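Long-range contact in purine nucleoside phosphorylase (PDB 1XFJ), which probably catalyses the phosphate-dependent cleavage of purine nucleosides such as inosine and S-methyl-5'-thioadenosine, and the deamination of adenosine: residues 113-126 with 153-167. Numbering follows the deposited sequence.
Sequences DCAPVLLVDPEARI and GASPANITGVVGPCI
Leu118 and Val162 form a hydrogen-bonded antiparallel pair, as do Val120 and Thr160. Strands 115-121 and 160-163 are neighbours inside a six-stranded mixed sheet of this YfiH/LACC1-family fold. Leu118 N donates to Val162 O at 3.0 Å, and Val162 N returns a bond to Leu118 O. Gly164 N extends the pairing to Pro116 O. On one face, Leu119 CD2 meets Ile159 CG2 at 4.1 Å, beside Gly161. On the other, Val120 and Thr160 lie side by side, and Leu14 of helix 12-15 touches both.

Asp121 ties the strand end to the loop and 3-10 turn before strand 160-163. Its chi1 of 177° swings the carboxylate away from the backbone N, between Ser155 N and the Asn158 amide. Ser155 N meets Asp121 OD2 nearly along the C-O bond, at 2.9 Å. Asn158 ND2 reaches Asp121 OD1 from above the carboxylate plane, at 3.0 Å. Glu123 N and Ala124 N also donate to OD1, making an Asx turn and motif. Three N-H groups grip OD1. With Ser155 N on OD2, they should fix the carboxylate's rotation. A G1 beta bulge sets Arg125 and Ile126 against Asp121, and Ile126 CD1 packs on Ala154 CB at 3.8 Å.

At the far end, the Asp113 carboxylate is hydrogen-bonded to the backbone N of Arg240 and the hydroxyls of Thr229 and Ser238. A water bridges Asp113 N, Cys114 O and Pro165 O. Ile167 N donates to Asp113 O at 2.8 Å, nearly straight at 166°.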
ATOM      1  N   ASP A 113       5.923  -4.794  -3.572  1.00  4.08           N
ATOM      2  CA  ASP A 113       5.726  -6.155  -3.060  1.00  4.60           C
ATOM      3  C   ASP A 113       4.868  -6.107  -1.795  1.00  4.23           C
ATOM      4  O   ASP A 113       3.979  -6.929  -1.614  1.00  3.09           O
ATOM      5  CB  ASP A 113       7.048  -6.851  -2.732  1.00  5.38           C
ATOM      6  CG  ASP A 113       7.659  -7.548  -3.933  1.00  5.88           C
ATOM      7  OD1 ASP A 113       7.045  -7.535  -5.024  1.00  6.26           O
ATOM      8  OD2 ASP A 113       8.759  -8.119  -3.779  1.00  5.59           O
ATOM      9  N   CYS A 114       5.137  -5.148  -0.917  1.00  4.51           N
ATOM     10  CA  CYS A 114       4.348  -5.036   0.299  1.00  5.61           C
ATOM     11  C   CYS A 114       2.929  -4.655  -0.091  1.00  5.29           C
ATOM     12  O   CYS A 114       2.697  -4.150  -1.187  1.00  4.93           O
ATOM     13  CB  CYS A 114       4.972  -4.015   1.251  1.00  8.69           C
ATOM     14  SG  CYS A 114       6.524  -4.644   1.934  1.00 11.34           S
ATOM     15  N   ALA A 115       1.979  -4.899   0.801  1.00  3.83           N
ATOM     16  CA  ALA A 115       0.579  -4.634   0.495  1.00  3.65           C
ATOM     17  C   ALA A 115       0.038  -3.257   0.838  1.00  3.12           C
ATOM     18  O   ALA A 115       0.013  -2.860   2.006  1.00  3.09           O
ATOM     19  CB  ALA A 115      -0.289  -5.696   1.158  1.00  4.61           C
ATOM     20  N   PRO A 116      -0.398  -2.499  -0.183  1.00  3.07           N
ATOM     21  CA  PRO A 116      -0.947  -1.172   0.091  1.00  3.05           C
ATOM     22  C   PRO A 116      -2.425  -1.385   0.412  1.00  3.04           C
ATOM     23  O   PRO A 116      -3.066  -2.265  -0.165  1.00  3.29           O
ATOM     24  CB  PRO A 116      -0.739  -0.436  -1.228  1.00  3.87           C
ATOM     25  CG  PRO A 116      -0.952  -1.518  -2.240  1.00  3.84           C
ATOM     26  CD  PRO A 116      -0.219  -2.711  -1.633  1.00  3.54           C
ATOM     27  N   VAL A 117      -2.961  -0.602   1.336  1.00  3.22           N
ATOM     28  CA  VAL A 117      -4.364  -0.738   1.697  1.00  3.81           C
ATOM     29  C   VAL A 117      -5.054   0.614   1.675  1.00  4.24           C
ATOM     30  O   VAL A 117      -4.586   1.568   2.290  1.00  4.17           O
ATOM     31  CB  VAL A 117      -4.532  -1.354   3.106  1.00  3.08           C
ATOM     32  CG1 VAL A 117      -6.005  -1.631   3.379  1.00  3.07           C
ATOM     33  CG2 VAL A 117      -3.719  -2.635   3.218  1.00  3.15           C
ATOM     34  N   LEU A 118      -6.167   0.688   0.954  1.00  4.74           N
ATOM     35  CA  LEU A 118      -6.937   1.920   0.872  1.00  3.87           C
ATOM     36  C   LEU A 118      -8.238   1.679   1.626  1.00  4.51           C
ATOM     37  O   LEU A 118      -8.934   0.690   1.378  1.00  3.05           O
ATOM     38  CB  LEU A 118      -7.220   2.273  -0.588  1.00  3.83           C
ATOM     39  CG  LEU A 118      -5.973   2.477  -1.455  1.00  4.12           C
ATOM     40  CD1 LEU A 118      -6.389   2.835  -2.879  1.00  5.54           C
ATOM     41  CD2 LEU A 118      -5.106   3.576  -0.859  1.00  3.95           C
ATOM     42  N   LEU A 119      -8.553   2.577   2.554  1.00  3.07           N
ATOM     43  CA  LEU A 119      -9.759   2.445   3.358  1.00  3.37           C
ATOM     44  C   LEU A 119     -10.590   3.712   3.321  1.00  3.04           C
ATOM     45  O   LEU A 119     -10.070   4.801   3.083  1.00  3.32           O
ATOM     46  CB  LEU A 119      -9.407   2.150   4.817  1.00  4.47           C
ATOM     47  CG  LEU A 119      -8.490   0.969   5.115  1.00  5.35           C
ATOM     48  CD1 LEU A 119      -7.046   1.440   5.103  1.00  5.31           C
ATOM     49  CD2 LEU A 119      -8.835   0.393   6.485  1.00  6.10           C
ATOM     50  N   VAL A 120     -11.881   3.568   3.590  1.00  4.22           N
ATOM     51  CA  VAL A 120     -12.772   4.713   3.585  1.00  3.94           C
ATOM     52  C   VAL A 120     -14.069   4.446   4.332  1.00  3.80           C
ATOM     53  O   VAL A 120     -14.592   3.336   4.306  1.00  3.13           O
ATOM     54  CB  VAL A 120     -13.134   5.121   2.132  1.00  4.19           C
ATOM     55  CG1 VAL A 120     -13.728   3.940   1.396  1.00  7.46           C
ATOM     56  CG2 VAL A 120     -14.124   6.283   2.136  1.00  4.59           C
ATOM     57  N   ASP A 121     -14.557   5.468   5.025  1.00  3.12           N
ATOM     58  CA  ASP A 121     -15.843   5.388   5.706  1.00  3.39           C
ATOM     59  C   ASP A 121     -16.628   6.421   4.902  1.00  4.42           C
ATOM     60  O   ASP A 121     -16.447   7.623   5.089  1.00  4.25           O
ATOM     61  CB  ASP A 121     -15.754   5.838   7.162  1.00  3.16           C
ATOM     62  CG  ASP A 121     -17.106   5.821   7.850  1.00  5.27           C
ATOM     63  OD1 ASP A 121     -18.121   6.023   7.149  1.00  7.57           O
ATOM     64  OD2 ASP A 121     -17.160   5.624   9.082  1.00  5.07           O
ATOM     65  N   PRO A 122     -17.496   5.963   3.985  1.00  6.09           N
ATOM     66  CA  PRO A 122     -18.301   6.849   3.139  1.00  8.39           C
ATOM     67  C   PRO A 122     -19.331   7.737   3.837  1.00 10.35           C
ATOM     68  O   PRO A 122     -19.860   8.669   3.227  1.00  9.70           O
ATOM     69  CB  PRO A 122     -18.931   5.882   2.139  1.00  8.49           C
ATOM     70  CG  PRO A 122     -19.120   4.651   2.948  1.00  9.28           C
ATOM     71  CD  PRO A 122     -17.807   4.549   3.705  1.00  7.83           C
ATOM     72  N   GLU A 123     -19.620   7.456   5.103  1.00 10.41           N
ATOM     73  CA  GLU A 123     -20.584   8.266   5.845  1.00 10.60           C
ATOM     74  C   GLU A 123     -19.882   9.367   6.625  1.00 10.52           C
ATOM     75  O   GLU A 123     -20.287  10.533   6.579  1.00  9.79           O
ATOM     76  CB  GLU A 123     -21.401   7.389   6.800  1.00 12.80           C
ATOM     77  CG  GLU A 123     -22.350   8.164   7.716  1.00 16.36           C
ATOM     78  CD  GLU A 123     -23.217   9.160   6.960  1.00 19.76           C
ATOM     79  OE1 GLU A 123     -23.735   8.803   5.883  1.00 19.89           O
ATOM     80  OE2 GLU A 123     -23.388  10.298   7.449  1.00 22.48           O
ATOM     81  N   ALA A 124     -18.827   9.000   7.341  1.00  7.85           N
ATOM     82  CA  ALA A 124     -18.072   9.970   8.121  1.00  8.99           C
ATOM     83  C   ALA A 124     -17.172  10.777   7.194  1.00  8.73           C
ATOM     84  O   ALA A 124     -16.638  11.815   7.582  1.00 11.66           O
ATOM     85  CB  ALA A 124     -17.234   9.255   9.173  1.00  8.94           C
ATOM     86  N   ARG A 125     -17.017  10.292   5.965  1.00  9.50           N
ATOM     87  CA  ARG A 125     -16.174  10.948   4.971  1.00  9.24           C
ATOM     88  C   ARG A 125     -14.731  10.991   5.466  1.00  8.31           C
ATOM     89  O   ARG A 125     -14.153  12.060   5.668  1.00  7.98           O
ATOM     90  CB  ARG A 125     -16.681  12.369   4.686  1.00 11.95           C
ATOM     91  CG  ARG A 125     -18.071  12.430   4.051  1.00 13.34           C
ATOM     92  CD  ARG A 125     -18.086  11.897   2.614  1.00 14.89           C
ATOM     93  NE  ARG A 125     -17.251  12.699   1.716  1.00 17.12           N
ATOM     94  CZ  ARG A 125     -17.090  12.456   0.417  1.00 19.18           C
ATOM     95  NH1 ARG A 125     -17.708  11.431  -0.156  1.00 16.43           N
ATOM     96  NH2 ARG A 125     -16.306  13.240  -0.314  1.00 20.56           N
ATOM     97  N   ILE A 126     -14.155   9.810   5.665  1.00  7.09           N
ATOM     98  CA  ILE A 126     -12.779   9.685   6.131  1.00  6.45           C
ATOM     99  C   ILE A 126     -12.059   8.655   5.274  1.00  5.79           C
ATOM    100  O   ILE A 126     -12.612   7.596   4.987  1.00  3.99           O
ATOM    101  CB  ILE A 126     -12.738   9.227   7.605  1.00  7.01           C
ATOM    102  CG1 ILE A 126     -13.314  10.328   8.500  1.00  8.68           C
ATOM    103  CG2 ILE A 126     -11.311   8.872   8.012  1.00  7.44           C
ATOM    104  CD1 ILE A 126     -13.503   9.907   9.949  1.00 10.32           C
ATOM    105  N   GLY A 153     -13.684  10.144  13.676  1.00  6.42           N
ATOM    106  CA  GLY A 153     -15.126  10.001  13.583  1.00  6.40           C
ATOM    107  C   GLY A 153     -15.653   8.793  12.828  1.00  5.56           C
ATOM    108  O   GLY A 153     -16.867   8.598  12.755  1.00  5.18           O
ATOM    109  N   ALA A 154     -14.762   7.979  12.267  1.00  3.73           N
ATOM    110  CA  ALA A 154     -15.191   6.800  11.513  1.00  4.79           C
ATOM    111  C   ALA A 154     -15.773   5.705  12.403  1.00  5.41           C
ATOM    112  O   ALA A 154     -15.641   5.742  13.627  1.00  4.39           O
ATOM    113  CB  ALA A 154     -14.019   6.238  10.702  1.00  4.00           C
ATOM    114  N   SER A 155     -16.431   4.741  11.767  1.00  4.77           N
ATOM    115  CA  SER A 155     -17.024   3.598  12.452  1.00  6.34           C
ATOM    116  C   SER A 155     -16.516   2.342  11.760  1.00  5.84           C
ATOM    117  O   SER A 155     -16.732   2.165  10.562  1.00  4.76           O
ATOM    118  CB  SER A 155     -18.552   3.637  12.359  1.00  6.49           C
ATOM    119  OG  SER A 155     -19.104   2.415  12.822  1.00  9.66           O
ATOM    120  N   PRO A 156     -15.840   1.451  12.503  1.00  5.55           N
ATOM    121  CA  PRO A 156     -15.322   0.219  11.901  1.00  5.68           C
ATOM    122  C   PRO A 156     -16.329  -0.476  10.986  1.00  6.74           C
ATOM    123  O   PRO A 156     -16.036  -0.772   9.830  1.00  6.05           O
ATOM    124  CB  PRO A 156     -14.970  -0.634  13.118  1.00  6.21           C
ATOM    125  CG  PRO A 156     -14.525   0.390  14.115  1.00  6.62           C
ATOM    126  CD  PRO A 156     -15.569   1.482  13.953  1.00  5.55           C
ATOM    127  N   ALA A 157     -17.523  -0.723  11.511  1.00  6.07           N
ATOM    128  CA  ALA A 157     -18.569  -1.412  10.760  1.00  7.55           C
ATOM    129  C   ALA A 157     -19.038  -0.713   9.485  1.00  8.31           C
ATOM    130  O   ALA A 157     -19.860  -1.258   8.749  1.00 10.69           O
ATOM    131  CB  ALA A 157     -19.766  -1.681  11.671  1.00  6.56           C
ATOM    132  N   ASN A 158     -18.531   0.484   9.214  1.00  6.16           N
ATOM    133  CA  ASN A 158     -18.937   1.195   8.008  1.00  8.23           C
ATOM    134  C   ASN A 158     -17.752   1.454   7.084  1.00  7.65           C
ATOM    135  O   ASN A 158     -17.875   2.166   6.088  1.00  8.58           O
ATOM    136  CB  ASN A 158     -19.598   2.524   8.368  1.00  8.15           C
ATOM    137  CG  ASN A 158     -20.612   2.962   7.330  1.00 13.26           C
ATOM    138  OD1 ASN A 158     -21.629   2.296   7.125  1.00 13.57           O
ATOM    139  ND2 ASN A 158     -20.338   4.078   6.664  1.00 12.02           N
ATOM    140  N   ILE A 159     -16.606   0.866   7.410  1.00  5.37           N
ATOM    141  CA  ILE A 159     -15.402   1.053   6.612  1.00  5.34           C
ATOM    142  C   ILE A 159     -15.219   0.008   5.517  1.00  6.89           C
ATOM    143  O   ILE A 159     -15.515  -1.170   5.710  1.00  7.48           O
ATOM    144  CB  ILE A 159     -14.134   1.031   7.514  1.00  5.36           C
ATOM    145  CG1 ILE A 159     -14.104   2.272   8.402  1.00  5.17           C
ATOM    146  CG2 ILE A 159     -12.871   0.952   6.652  1.00  8.67           C
ATOM    147  CD1 ILE A 159     -13.030   2.226   9.481  1.00  5.23           C
ATOM    148  N   THR A 160     -14.751   0.460   4.357  1.00  7.12           N
ATOM    149  CA  THR A 160     -14.458  -0.436   3.243  1.00  5.48           C
ATOM    150  C   THR A 160     -12.936  -0.399   3.116  1.00  4.64           C
ATOM    151  O   THR A 160     -12.328   0.676   3.158  1.00  4.98           O
ATOM    152  CB  THR A 160     -15.101   0.047   1.919  1.00  5.74           C
ATOM    153  OG1 THR A 160     -16.523  -0.105   1.994  1.00  4.96           O
ATOM    154  CG2 THR A 160     -14.581  -0.766   0.736  1.00  4.01           C
ATOM    155  N   GLY A 161     -12.324  -1.572   2.987  1.00  3.95           N
ATOM    156  CA  GLY A 161     -10.878  -1.645   2.869  1.00  4.64           C
ATOM    157  C   GLY A 161     -10.464  -2.560   1.736  1.00  3.18           C
ATOM    158  O   GLY A 161     -10.943  -3.690   1.632  1.00  4.27           O
ATOM    159  N   VAL A 162      -9.570  -2.074   0.884  1.00  3.08           N
ATOM    160  CA  VAL A 162      -9.112  -2.852  -0.256  1.00  3.08           C
ATOM    161  C   VAL A 162      -7.601  -2.990  -0.298  1.00  3.83           C
ATOM    162  O   VAL A 162      -6.871  -2.011  -0.129  1.00  3.65           O
ATOM    163  CB  VAL A 162      -9.572  -2.206  -1.581  1.00  3.05           C
ATOM    164  CG1 VAL A 162      -9.033  -2.996  -2.766  1.00  3.13           C
ATOM    165  CG2 VAL A 162     -11.088  -2.139  -1.619  1.00  3.42           C
ATOM    166  N   VAL A 163      -7.140  -4.215  -0.525  1.00  3.27           N
ATOM    167  CA  VAL A 163      -5.713  -4.497  -0.616  1.00  3.08           C
ATOM    168  C   VAL A 163      -5.334  -4.391  -2.089  1.00  3.88           C
ATOM    169  O   VAL A 163      -5.998  -4.967  -2.945  1.00  3.37           O
ATOM    170  CB  VAL A 163      -5.402  -5.917  -0.097  1.00  3.13           C
ATOM    171  CG1 VAL A 163      -3.899  -6.157  -0.092  1.00  3.65           C
ATOM    172  CG2 VAL A 163      -5.972  -6.082   1.308  1.00  3.04           C
ATOM    173  N   GLY A 164      -4.265  -3.656  -2.387  1.00  3.96           N
ATOM    174  CA  GLY A 164      -3.864  -3.490  -3.771  1.00  3.17           C
ATOM    175  C   GLY A 164      -2.841  -4.488  -4.272  1.00  3.59           C
ATOM    176  O   GLY A 164      -2.637  -5.542  -3.661  1.00  3.12           O
ATOM    177  N   PRO A 165      -2.185  -4.184  -5.401  1.00  3.50           N
ATOM    178  CA  PRO A 165      -1.175  -5.080  -5.965  1.00  3.13           C
ATOM    179  C   PRO A 165      -0.078  -5.301  -4.931  1.00  3.65           C
ATOM    180  O   PRO A 165       0.329  -4.371  -4.241  1.00  5.21           O
ATOM    181  CB  PRO A 165      -0.665  -4.310  -7.183  1.00  3.99           C
ATOM    182  CG  PRO A 165      -1.838  -3.447  -7.570  1.00  3.08           C
ATOM    183  CD  PRO A 165      -2.332  -2.971  -6.224  1.00  3.02           C
ATOM    184  N   CYS A 166       0.386  -6.539  -4.814  1.00  3.60           N
ATOM    185  CA  CYS A 166       1.439  -6.875  -3.866  1.00  4.12           C
ATOM    186  C   CYS A 166       2.012  -8.218  -4.282  1.00  4.24           C
ATOM    187  O   CYS A 166       1.561  -8.802  -5.264  1.00  3.08           O
ATOM    188  CB  CYS A 166       0.878  -6.946  -2.439  1.00  4.80           C
ATOM    189  SG  CYS A 166      -0.349  -8.248  -2.149  1.00  4.96           S
ATOM    190  N   ILE A 167       3.009  -8.708  -3.555  1.00  3.52           N
ATOM    191  CA  ILE A 167       3.587  -9.991  -3.909  1.00  4.28           C
ATOM    192  C   ILE A 167       2.561 -11.072  -3.563  1.00  5.54           C
ATOM    193  O   ILE A 167       2.061 -11.146  -2.438  1.00  6.25           O
ATOM    194  CB  ILE A 167       4.937 -10.210  -3.183  1.00  5.06           C
ATOM    195  CG1 ILE A 167       5.624 -11.460  -3.737  1.00  4.44           C
ATOM    196  CG2 ILE A 167       4.727 -10.270  -1.677  1.00  4.34           C
ATOM    197  CD1 ILE A 167       7.093 -11.572  -3.340  1.00  6.51           C
TER
HETATM  198  O   HOH W   1       3.270  -3.728  -3.824  1.00  4.25           O